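Local coordinates for autoinducer 2-binding protein LsrB (Clostridium saccharobutylicum DSM 13864, PDB 6DSP) that binds the quorum-sensing signal autoinducer-2, in its cyclic tetrahydroxytetrahydrofuran form, as a periplasmic-binding-protein-type receptor, at residues M133-E144 with I264-D272; A203-S212 with G230-L240. All coordinates share one frame; numbering follows the deposited sequence.

Contact 1 of 2, residues M133-E144 with I264-D272; sequences MLVQMGYDSLKE and ILTRWGLWD. With PAV ((2R,4S)-2-methyl-2,3,3,4-tetrahydroxytetrahydrofuran), chain C.
Met137 and Ser141 of helix 133-144 face Arg267 and Thr266 of segment 264-272, whose strand 268-270 runs nearly antiparallel to the helix at 154°, the axes 8.9 Å apart at their closest. Arg267 starts out extended and bends at its third torsion, which lays its aliphatic part against Met137 and its guanidinium along the helix. There Arg267 NH1 and NH2 grip the Glu144 carboxylate end-on, one nitrogen to each oxygen: NH1 to OE1 at 2.8 Å is nearly straight (165°), and NH2 meets the syn lone pair of OE2 at 2.9 Å. The two planes are turned 48° apart. Arg267 NH1 also donates to Ser141 OG at 2.9 Å, close to the guanidinium plane, while Asp140 CB covers one face of the group. Water 1 accepts from Ser141 OG and donates to Arg267 O. Farther along, Met137 SD rests on the peptide between Trp268 and Gly269, 3.3 Å from Trp268 C, and Met133 CE reaches Gly269 CA at 4.0 Å. The chain then brings Leu270 and Trp271 to the ligand, Trp271 CZ2 lying 3.4 Å from PAV O3, so this helix-on-strand packing backs the autoinducer-2 pocket in the periplasmic-binding-protein fold.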
loop_
_atom_site.group_PDB
_atom_site.type_symbol
_atom_site.label_atom_id
_atom_site.label_comp_id
_atom_site.label_asym_id
_atom_site.label_seq_id
_atom_site.Cartn_x
_atom_site.Cartn_y
_atom_site.Cartn_z
ATOM N N MET A 133 2.008 -2.228 12.937
ATOM C CA MET A 133 2.169 -0.780 12.898
ATOM C C MET A 133 0.815 -0.085 12.935
ATOM O O MET A 133 0.644 0.892 13.681
ATOM C CB MET A 133 2.919 -0.397 11.624
ATOM C CG MET A 133 3.125 1.093 11.458
ATOM S SD MET A 133 3.907 1.321 9.842
ATOM C CE MET A 133 3.993 3.120 9.782
ATOM N N LEU A 134 -0.161 -0.568 12.149
ATOM C CA LEU A 134 -1.498 0.035 12.153
ATOM C C LEU A 134 -2.117 -0.004 13.541
ATOM O O LEU A 134 -2.620 1.020 14.045
ATOM C CB LEU A 134 -2.388 -0.679 11.137
ATOM C CG LEU A 134 -2.002 -0.338 9.692
ATOM C CD1 LEU A 134 -2.521 -1.458 8.826
ATOM C CD2 LEU A 134 -2.601 0.989 9.231
ATOM N N VAL A 135 -2.077 -1.172 14.183
ATOM C CA VAL A 135 -2.671 -1.312 15.505
ATOM C C VAL A 135 -1.949 -0.435 16.520
ATOM O O VAL A 135 -2.592 0.203 17.367
ATOM C CB VAL A 135 -2.683 -2.793 15.927
ATOM C CG1 VAL A 135 -3.202 -2.908 17.348
ATOM C CG2 VAL A 135 -3.519 -3.619 14.937
ATOM N N GLN A 136 -0.607 -0.371 16.438
ATOM C CA GLN A 136 0.159 0.427 17.396
ATOM C C GLN A 136 -0.133 1.913 17.255
ATOM O O GLN A 136 -0.220 2.634 18.255
ATOM C CB GLN A 136 1.654 0.165 17.224
ATOM C CG GLN A 136 2.487 0.927 18.245
ATOM C CD GLN A 136 2.292 0.374 19.654
ATOM O OE1 GLN A 136 2.358 -0.840 19.875
ATOM N NE2 GLN A 136 2.040 1.257 20.611
ATOM N N MET A 137 -0.274 2.407 16.016
ATOM C CA MET A 137 -0.654 3.808 15.853
ATOM C C MET A 137 -2.011 4.064 16.465
ATOM O O MET A 137 -2.210 5.087 17.126
ATOM C CB MET A 137 -0.703 4.164 14.370
ATOM C CG MET A 137 0.676 4.206 13.707
ATOM S SD MET A 137 0.678 4.929 12.051
ATOM C CE MET A 137 -0.349 3.780 11.178
ATOM N N GLY A 138 -2.953 3.141 16.262
ATOM C CA GLY A 138 -4.271 3.284 16.868
ATOM C C GLY A 138 -4.198 3.291 18.380
ATOM O O GLY A 138 -4.820 4.132 19.032
ATOM N N TYR A 139 -3.445 2.339 18.949
ATOM C CA TYR A 139 -3.257 2.281 20.397
ATOM C C TYR A 139 -2.728 3.616 20.928
ATOM O O TYR A 139 -3.252 4.184 21.900
ATOM C CB TYR A 139 -2.269 1.148 20.701
ATOM C CG TYR A 139 -1.971 0.985 22.186
ATOM C CD1 TYR A 139 -1.056 1.816 22.830
ATOM C CD2 TYR A 139 -2.599 0.005 22.940
ATOM C CE1 TYR A 139 -0.773 1.694 24.187
ATOM C CE2 TYR A 139 -2.328 -0.140 24.302
ATOM C CZ TYR A 139 -1.416 0.708 24.920
ATOM O OH TYR A 139 -1.141 0.571 26.271
ATOM N N ASP A 140 -1.668 4.138 20.295
ATOM C CA ASP A 140 -1.071 5.372 20.793
ATOM C C ASP A 140 -2.049 6.542 20.738
ATOM O O ASP A 140 -2.145 7.342 21.686
ATOM C CB ASP A 140 0.191 5.683 20.010
ATOM C CG ASP A 140 1.314 4.700 20.329
ATOM O OD1 ASP A 140 1.264 4.048 21.389
ATOM O OD2 ASP A 140 2.270 4.599 19.555
ATOM N N SER A 141 -2.800 6.652 19.652
ATOM C CA SER A 141 -3.755 7.756 19.540
ATOM C C SER A 141 -4.905 7.590 20.522
ATOM O O SER A 141 -5.412 8.584 21.058
ATOM C CB SER A 141 -4.265 7.882 18.102
ATOM O OG SER A 141 -3.214 8.317 17.263
ATOM N N LEU A 142 -5.350 6.352 20.763
ATOM C CA LEU A 142 -6.400 6.105 21.753
ATOM C C LEU A 142 -5.955 6.545 23.138
ATOM O O LEU A 142 -6.697 7.230 23.854
ATOM C CB LEU A 142 -6.753 4.612 21.756
ATOM C CG LEU A 142 -7.626 4.136 20.582
ATOM C CD1 LEU A 142 -7.537 2.618 20.464
ATOM C CD2 LEU A 142 -9.072 4.603 20.718
ATOM N N LYS A 143 -4.722 6.183 23.517
ATOM C CA LYS A 143 -4.225 6.604 24.819
ATOM C C LYS A 143 -4.150 8.131 24.920
ATOM O O LYS A 143 -4.501 8.706 25.953
ATOM C CB LYS A 143 -2.875 5.943 25.086
ATOM C CG LYS A 143 -2.328 6.183 26.480
ATOM C CD LYS A 143 -1.152 5.240 26.734
ATOM C CE LYS A 143 -0.627 5.401 28.145
ATOM N NZ LYS A 143 -1.761 5.317 29.117
ATOM N N GLU A 144 -3.793 8.808 23.817
ATOM C CA GLU A 144 -3.647 10.259 23.843
ATOM C C GLU A 144 -4.972 10.991 23.928
ATOM O O GLU A 144 -4.982 12.155 24.356
ATOM C CB GLU A 144 -2.846 10.724 22.633
ATOM C CG GLU A 144 -1.394 10.308 22.776
ATOM C CD GLU A 144 -0.633 10.288 21.479
ATOM O OE1 GLU A 144 -1.224 10.572 20.422
ATOM O OE2 GLU A 144 0.576 9.959 21.523
ATOM N N ILE A 264 -8.364 16.623 13.226
ATOM C CA ILE A 264 -9.277 15.532 12.937
ATOM C C ILE A 264 -8.642 14.197 13.297
ATOM O O ILE A 264 -9.360 13.260 13.672
ATOM C CB ILE A 264 -9.719 15.547 11.449
ATOM C CG1 ILE A 264 -10.284 16.914 11.060
ATOM C CG2 ILE A 264 -10.724 14.420 11.173
ATOM C CD1 ILE A 264 -11.449 17.334 11.928
ATOM N N LEU A 265 -7.324 14.057 13.117
ATOM C CA LEU A 265 -6.622 12.846 13.534
ATOM C C LEU A 265 -5.242 13.237 14.044
ATOM O O LEU A 265 -4.675 14.254 13.650
ATOM C CB LEU A 265 -6.502 11.777 12.414
ATOM C CG LEU A 265 -5.381 11.945 11.376
ATOM C CD1 LEU A 265 -5.242 10.676 10.522
ATOM C CD2 LEU A 265 -5.648 13.132 10.464
ATOM N N THR A 266 -4.679 12.357 14.858
ATOM C CA THR A 266 -3.393 12.612 15.472
ATOM C C THR A 266 -2.239 11.998 14.702
ATOM O O THR A 266 -1.148 12.574 14.681
ATOM C CB THR A 266 -3.400 11.996 16.896
ATOM O OG1 THR A 266 -4.502 12.545 17.637
ATOM C CG2 THR A 266 -2.099 12.278 17.623
ATOM N N ARG A 267 -2.434 10.830 14.082
ATOM C CA ARG A 267 -1.295 10.005 13.715
ATOM C C ARG A 267 -1.709 9.068 12.590
ATOM O O ARG A 267 -2.797 8.494 12.631
ATOM C CB ARG A 267 -0.863 9.191 14.951
ATOM C CG ARG A 267 0.245 8.183 14.706
ATOM C CD ARG A 267 0.591 7.470 16.027
ATOM N NE ARG A 267 1.341 8.301 16.962
ATOM C CZ ARG A 267 0.812 8.949 18.008
ATOM N NH1 ARG A 267 -0.502 8.891 18.246
ATOM N NH2 ARG A 267 1.606 9.656 18.810
ATOM N N TRP A 268 -0.820 8.898 11.614
ATOM C CA TRP A 268 -1.010 7.921 10.537
ATOM C C TRP A 268 0.381 7.574 10.044
ATOM O O TRP A 268 1.366 8.131 10.525
ATOM C CB TRP A 268 -1.912 8.497 9.419
ATOM C CG TRP A 268 -1.234 9.524 8.558
ATOM C CD1 TRP A 268 -0.770 9.329 7.296
ATOM C CD2 TRP A 268 -0.985 10.900 8.880
ATOM N NE1 TRP A 268 -0.215 10.479 6.819
ATOM C CE2 TRP A 268 -0.310 11.462 7.775
ATOM C CE3 TRP A 268 -1.226 11.700 10.017
ATOM C CZ2 TRP A 268 0.122 12.791 7.759
ATOM C CZ3 TRP A 268 -0.799 13.033 9.992
ATOM C CH2 TRP A 268 -0.134 13.558 8.871
ATOM N N GLY A 269 0.475 6.650 9.085
ATOM C CA GLY A 269 1.777 6.218 8.622
ATOM C C GLY A 269 1.887 6.052 7.120
ATOM O O GLY A 269 0.894 6.069 6.380
ATOM N N LEU A 270 3.126 5.847 6.693
ATOM C CA LEU A 270 3.422 5.410 5.328
ATOM C C LEU A 270 4.885 4.991 5.311
ATOM O O LEU A 270 5.346 4.312 6.241
ATOM C CB LEU A 270 3.089 6.473 4.264
ATOM C CG LEU A 270 2.839 5.833 2.877
ATOM C CD1 LEU A 270 1.463 5.181 2.748
ATOM C CD2 LEU A 270 3.068 6.873 1.775
ATOM N N TRP A 271 5.593 5.347 4.248
ATOM C CA TRP A 271 6.948 4.910 3.925
ATOM C C TRP A 271 7.297 5.727 2.683
ATOM O O TRP A 271 6.452 6.468 2.162
ATOM C CB TRP A 271 6.989 3.383 3.642
ATOM C CG TRP A 271 5.945 2.946 2.646
ATOM C CD1 TRP A 271 6.047 3.010 1.278
ATOM C CD2 TRP A 271 4.622 2.460 2.924
ATOM N NE1 TRP A 271 4.875 2.599 0.687
ATOM C CE2 TRP A 271 3.977 2.251 1.671
ATOM C CE3 TRP A 271 3.930 2.143 4.098
ATOM C CZ2 TRP A 271 2.673 1.752 1.582
ATOM C CZ3 TRP A 271 2.631 1.653 4.000
ATOM C CH2 TRP A 271 2.015 1.471 2.744
ATOM N N ASP A 272 8.522 5.584 2.182
ATOM C CA ASP A 272 8.962 6.444 1.079
ATOM C C ASP A 272 8.473 5.825 -0.229
ATOM O O ASP A 272 9.160 5.022 -0.861
ATOM C CB ASP A 272 10.477 6.612 1.116
ATOM C CG ASP A 272 10.990 7.586 0.085
ATOM O OD1 ASP A 272 10.287 7.902 -0.903
ATOM O OD2 ASP A 272 12.144 8.012 0.278
HETATM O O2 PAV C . -2.322 1.608 1.885
HETATM C C2 PAV C . -1.902 1.964 0.551
HETATM C C1 PAV C . -1.009 3.224 0.525
HETATM O O5 PAV C . -3.194 2.454 -0.114
HETATM C C5 PAV C . -3.037 2.287 -1.456
HETATM C C4 PAV C . -1.749 1.474 -1.679
HETATM O O4 PAV C . -1.966 0.450 -2.646
HETATM C C3 PAV C . -1.455 0.964 -0.264
HETATM O O3 PAV C . -0.079 0.769 -0.088
HETATM O O13 PAV C . -2.179 -0.220 -0.015
HETATM O O HOH W 1 -4.627 9.013 14.952
HETATM O O HOH W 2 -5.499 11.073 19.891
#

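Contact 2 of 2, residues A203-S212 with G230-L240; sequences AISVGESILS and GQAQAAQNKGL
Gln231 leaves its helix with CG anti to the backbone N (chi1 -171°) and then folds at chi2 (64°), which returns its amide to Gly207 on helix 203-212. Gln231 NE2 donates to Gly207 O at 3.1 Å from above the carbonyl plane, and Leu211 N approaches the same oxygen from the opposite face, giving it two donors. The other end of the amide, OE1, is held by His159 of strand 155-160. The helices cross at -56° with their axes only 7.3 Å apart; Gly207 and Gly230, having no side chain, let the backbones approach, with the methyls of Ala234 and Ala203 lying against them. Ala234 CB enters as a knob among Ile204, Gly207, Glu208 and Leu211, 3.4 Å from Gly207 C, and Ile204 does the reverse among Gly230, Gln233, Ala234 and Asn237. Ile204 CA also makes a CA-H...O contact with Gly230 O. Nearer the solvent Asn237 ND2 donates to Glu208 OE2 at 2.9 Å, on the anti side but tilted out of the carboxylate plane; Gln233 NE2 in turn holds Asn237 OD1. Leu211 CD2 and Leu240 CD1 meet tip to tip at 4.0 Å; Leu240 itself belongs to the Schellman motif, with Gly239 as C-prime residue, that closes helix 227-237. Such knobs-into-holes packing joins neighbouring helices on one side of the parallel four-stranded sheet in the periplasmic binding protein fold.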
loop_
_atom_site.group_PDB
_atom_site.type_symbol
_atom_site.label_atom_id
_atom_site.label_comp_id
_atom_site.label_asym_id
_atom_site.label_seq_id
_atom_site.Cartn_x
_atom_site.Cartn_y
_atom_site.Cartn_z
ATOM N N ALA A 203 -15.241 6.932 -0.450
ATOM C CA ALA A 203 -14.588 6.770 0.853
ATOM C C ALA A 203 -15.168 7.730 1.873
ATOM O O ALA A 203 -15.262 7.383 3.054
ATOM C CB ALA A 203 -13.100 7.009 0.695
ATOM N N ILE A 204 -15.576 8.926 1.442
ATOM C CA ILE A 204 -16.265 9.835 2.349
ATOM C C ILE A 204 -17.612 9.258 2.745
ATOM O O ILE A 204 -17.985 9.267 3.927
ATOM C CB ILE A 204 -16.445 11.227 1.717
ATOM C CG1 ILE A 204 -15.087 11.796 1.320
ATOM C CG2 ILE A 204 -17.217 12.158 2.652
ATOM C CD1 ILE A 204 -15.194 13.033 0.406
ATOM N N SER A 205 -18.382 8.788 1.757
ATOM C CA SER A 205 -19.721 8.272 2.032
ATOM C C SER A 205 -19.671 7.037 2.935
ATOM O O SER A 205 -20.443 6.914 3.895
ATOM C CB SER A 205 -20.396 7.919 0.714
ATOM O OG SER A 205 -21.718 7.492 0.987
ATOM N N VAL A 206 -18.780 6.100 2.634
ATOM C CA VAL A 206 -18.577 4.947 3.512
ATOM C C VAL A 206 -18.099 5.385 4.895
ATOM O O VAL A 206 -18.574 4.858 5.912
ATOM C CB VAL A 206 -17.617 3.942 2.845
ATOM C CG1 VAL A 206 -17.174 2.854 3.840
ATOM C CG2 VAL A 206 -18.279 3.318 1.650
ATOM N N GLY A 207 -17.171 6.352 4.967
ATOM C CA GLY A 207 -16.749 6.849 6.275
ATOM C C GLY A 207 -17.912 7.371 7.087
ATOM O O GLY A 207 -17.985 7.156 8.308
ATOM N N GLU A 208 -18.851 8.052 6.419
ATOM C CA GLU A 208 -20.047 8.547 7.104
ATOM C C GLU A 208 -20.949 7.404 7.540
ATOM O O GLU A 208 -21.525 7.436 8.642
ATOM C CB GLU A 208 -20.809 9.497 6.172
ATOM C CG GLU A 208 -20.037 10.768 5.933
ATOM C CD GLU A 208 -20.611 11.652 4.864
ATOM O OE1 GLU A 208 -21.270 11.142 3.917
ATOM O OE2 GLU A 208 -20.361 12.867 4.966
ATOM N N SER A 209 -21.072 6.368 6.702
ATOM C CA SER A 209 -21.854 5.185 7.066
ATOM C C SER A 209 -21.309 4.519 8.324
ATOM O O SER A 209 -22.079 4.072 9.182
ATOM C CB SER A 209 -21.846 4.170 5.902
ATOM O OG SER A 209 -22.537 4.628 4.738
ATOM N N ILE A 210 -19.989 4.391 8.436
ATOM C CA ILE A 210 -19.428 3.783 9.641
ATOM C C ILE A 210 -19.789 4.588 10.874
ATOM O O ILE A 210 -20.213 4.031 11.891
ATOM C CB ILE A 210 -17.901 3.653 9.515
ATOM C CG1 ILE A 210 -17.522 2.783 8.317
ATOM C CG2 ILE A 210 -17.302 3.140 10.832
ATOM C CD1 ILE A 210 -16.011 2.725 8.096
ATOM N N LEU A 211 -19.645 5.921 10.802
ATOM C CA LEU A 211 -19.906 6.751 11.965
ATOM C C LEU A 211 -21.390 6.818 12.291
ATOM O O LEU A 211 -21.752 7.008 13.461
ATOM C CB LEU A 211 -19.317 8.135 11.727
ATOM C CG LEU A 211 -17.782 8.203 11.695
ATOM C CD1 LEU A 211 -17.291 9.542 11.138
ATOM C CD2 LEU A 211 -17.232 7.953 13.110
ATOM N N SER A 212 -22.266 6.653 11.299
ATOM C CA SER A 212 -23.708 6.649 11.545
ATOM C C SER A 212 -24.172 5.318 12.156
ATOM O O SER A 212 -25.023 5.296 13.059
ATOM C CB SER A 212 -24.455 6.916 10.232
ATOM O OG SER A 212 -24.109 8.184 9.683
ATOM N N GLY A 230 -10.724 9.894 3.214
ATOM C CA GLY A 230 -12.177 9.903 3.166
ATOM C C GLY A 230 -12.785 9.772 4.551
ATOM O O GLY A 230 -13.785 10.425 4.863
ATOM N N GLN A 231 -12.190 8.916 5.395
ATOM C CA GLN A 231 -12.701 8.748 6.750
ATOM C C GLN A 231 -12.484 10.011 7.572
ATOM O O GLN A 231 -13.337 10.390 8.379
ATOM C CB GLN A 231 -11.981 7.583 7.403
ATOM C CG GLN A 231 -12.608 7.196 8.759
ATOM C CD GLN A 231 -14.019 6.695 8.560
ATOM O OE1 GLN A 231 -14.214 5.619 7.981
ATOM N NE2 GLN A 231 -15.014 7.440 9.070
ATOM N N ALA A 232 -11.333 10.665 7.395
ATOM C CA ALA A 232 -11.108 11.929 8.086
ATOM C C ALA A 232 -12.136 12.969 7.642
ATOM O O ALA A 232 -12.723 13.693 8.470
ATOM C CB ALA A 232 -9.697 12.430 7.841
ATOM N N GLN A 233 -12.399 13.045 6.335
ATOM C CA GLN A 233 -13.410 13.991 5.855
ATOM C C GLN A 233 -14.789 13.663 6.430
ATOM O O GLN A 233 -15.547 14.559 6.826
ATOM C CB GLN A 233 -13.447 13.940 4.326
ATOM C CG GLN A 233 -14.433 14.939 3.755
ATOM C CD GLN A 233 -13.990 16.378 3.956
ATOM O OE1 GLN A 233 -12.796 16.696 3.761
ATOM N NE2 GLN A 233 -14.920 17.252 4.336
ATOM N N ALA A 234 -15.118 12.367 6.513
ATOM C CA ALA A 234 -16.395 11.977 7.096
ATOM C C ALA A 234 -16.505 12.432 8.547
ATOM O O ALA A 234 -17.557 12.918 8.983
ATOM C CB ALA A 234 -16.563 10.462 7.020
ATOM N N ALA A 235 -15.421 12.278 9.311
ATOM C CA ALA A 235 -15.424 12.711 10.698
ATOM C C ALA A 235 -15.620 14.212 10.771
ATOM O O ALA A 235 -16.429 14.709 11.563
ATOM C CB ALA A 235 -14.118 12.278 11.355
ATOM N N GLN A 236 -14.889 14.957 9.947
ATOM C CA GLN A 236 -15.046 16.406 9.936
ATOM C C GLN A 236 -16.471 16.809 9.536
ATOM O O GLN A 236 -17.069 17.712 10.145
ATOM C CB GLN A 236 -14.006 16.989 8.990
ATOM C CG GLN A 236 -13.950 18.479 9.060
ATOM C CD GLN A 236 -12.952 18.988 8.069
ATOM O OE1 GLN A 236 -11.771 18.899 8.302
ATOM N NE2 GLN A 236 -13.423 19.456 6.920
ATOM N N ASN A 237 -17.053 16.115 8.551
ATOM C CA ASN A 237 -18.448 16.359 8.155
ATOM C C ASN A 237 -19.418 16.160 9.312
ATOM O O ASN A 237 -20.458 16.826 9.369
ATOM C CB ASN A 237 -18.846 15.447 6.993
ATOM C CG ASN A 237 -18.170 15.816 5.694
ATOM O OD1 ASN A 237 -17.515 16.843 5.574
ATOM N ND2 ASN A 237 -18.341 14.964 4.693
ATOM N N LYS A 238 -19.109 15.235 10.227
ATOM C CA LYS A 238 -19.952 14.989 11.386
ATOM C C LYS A 238 -19.561 15.853 12.582
ATOM O O LYS A 238 -20.162 15.712 13.660
ATOM C CB LYS A 238 -19.878 13.511 11.769
ATOM C CG LYS A 238 -20.994 13.106 12.716
ATOM C CD LYS A 238 -21.090 11.606 12.905
ATOM C CE LYS A 238 -21.890 11.218 14.153
ATOM N NZ LYS A 238 -22.266 9.761 14.209
ATOM N N GLY A 239 -18.614 16.776 12.401
ATOM C CA GLY A 239 -18.247 17.688 13.464
ATOM C C GLY A 239 -17.301 17.097 14.476
ATOM O O GLY A 239 -17.113 17.695 15.534
ATOM N N LEU A 240 -16.707 15.951 14.180
ATOM C CA LEU A 240 -15.862 15.246 15.127
ATOM C C LEU A 240 -14.416 15.690 15.013
ATOM O O LEU A 240 -13.965 16.190 13.974
ATOM C CB LEU A 240 -15.917 13.744 14.866
ATOM C CG LEU A 240 -17.315 13.121 14.856
ATOM C CD1 LEU A 240 -17.242 11.643 14.562
ATOM C CD2 LEU A 240 -18.050 13.345 16.167
#

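Both contacts are partly buried, and their centres lie 18 Å apart. Along the chain, contact 2 is nested within the loop closed by contact 1. Contact 1 sets a helix against a short strand; a charged grip at its outer end gives way to methionine packing toward the ligand. In contact 2 two helices interlock through small residues, with polar bonds from glutamine, asparagine and, weakly, lysine, and no ion pair between its segments. Its Ala203 side chain remains about 11 Å from the ligand, whereas contact 1 supplies two pocket residues. Ile264 connects them: its CD1 touches Leu240 O at 3.4 Å, and its CG2 packs on Ala235.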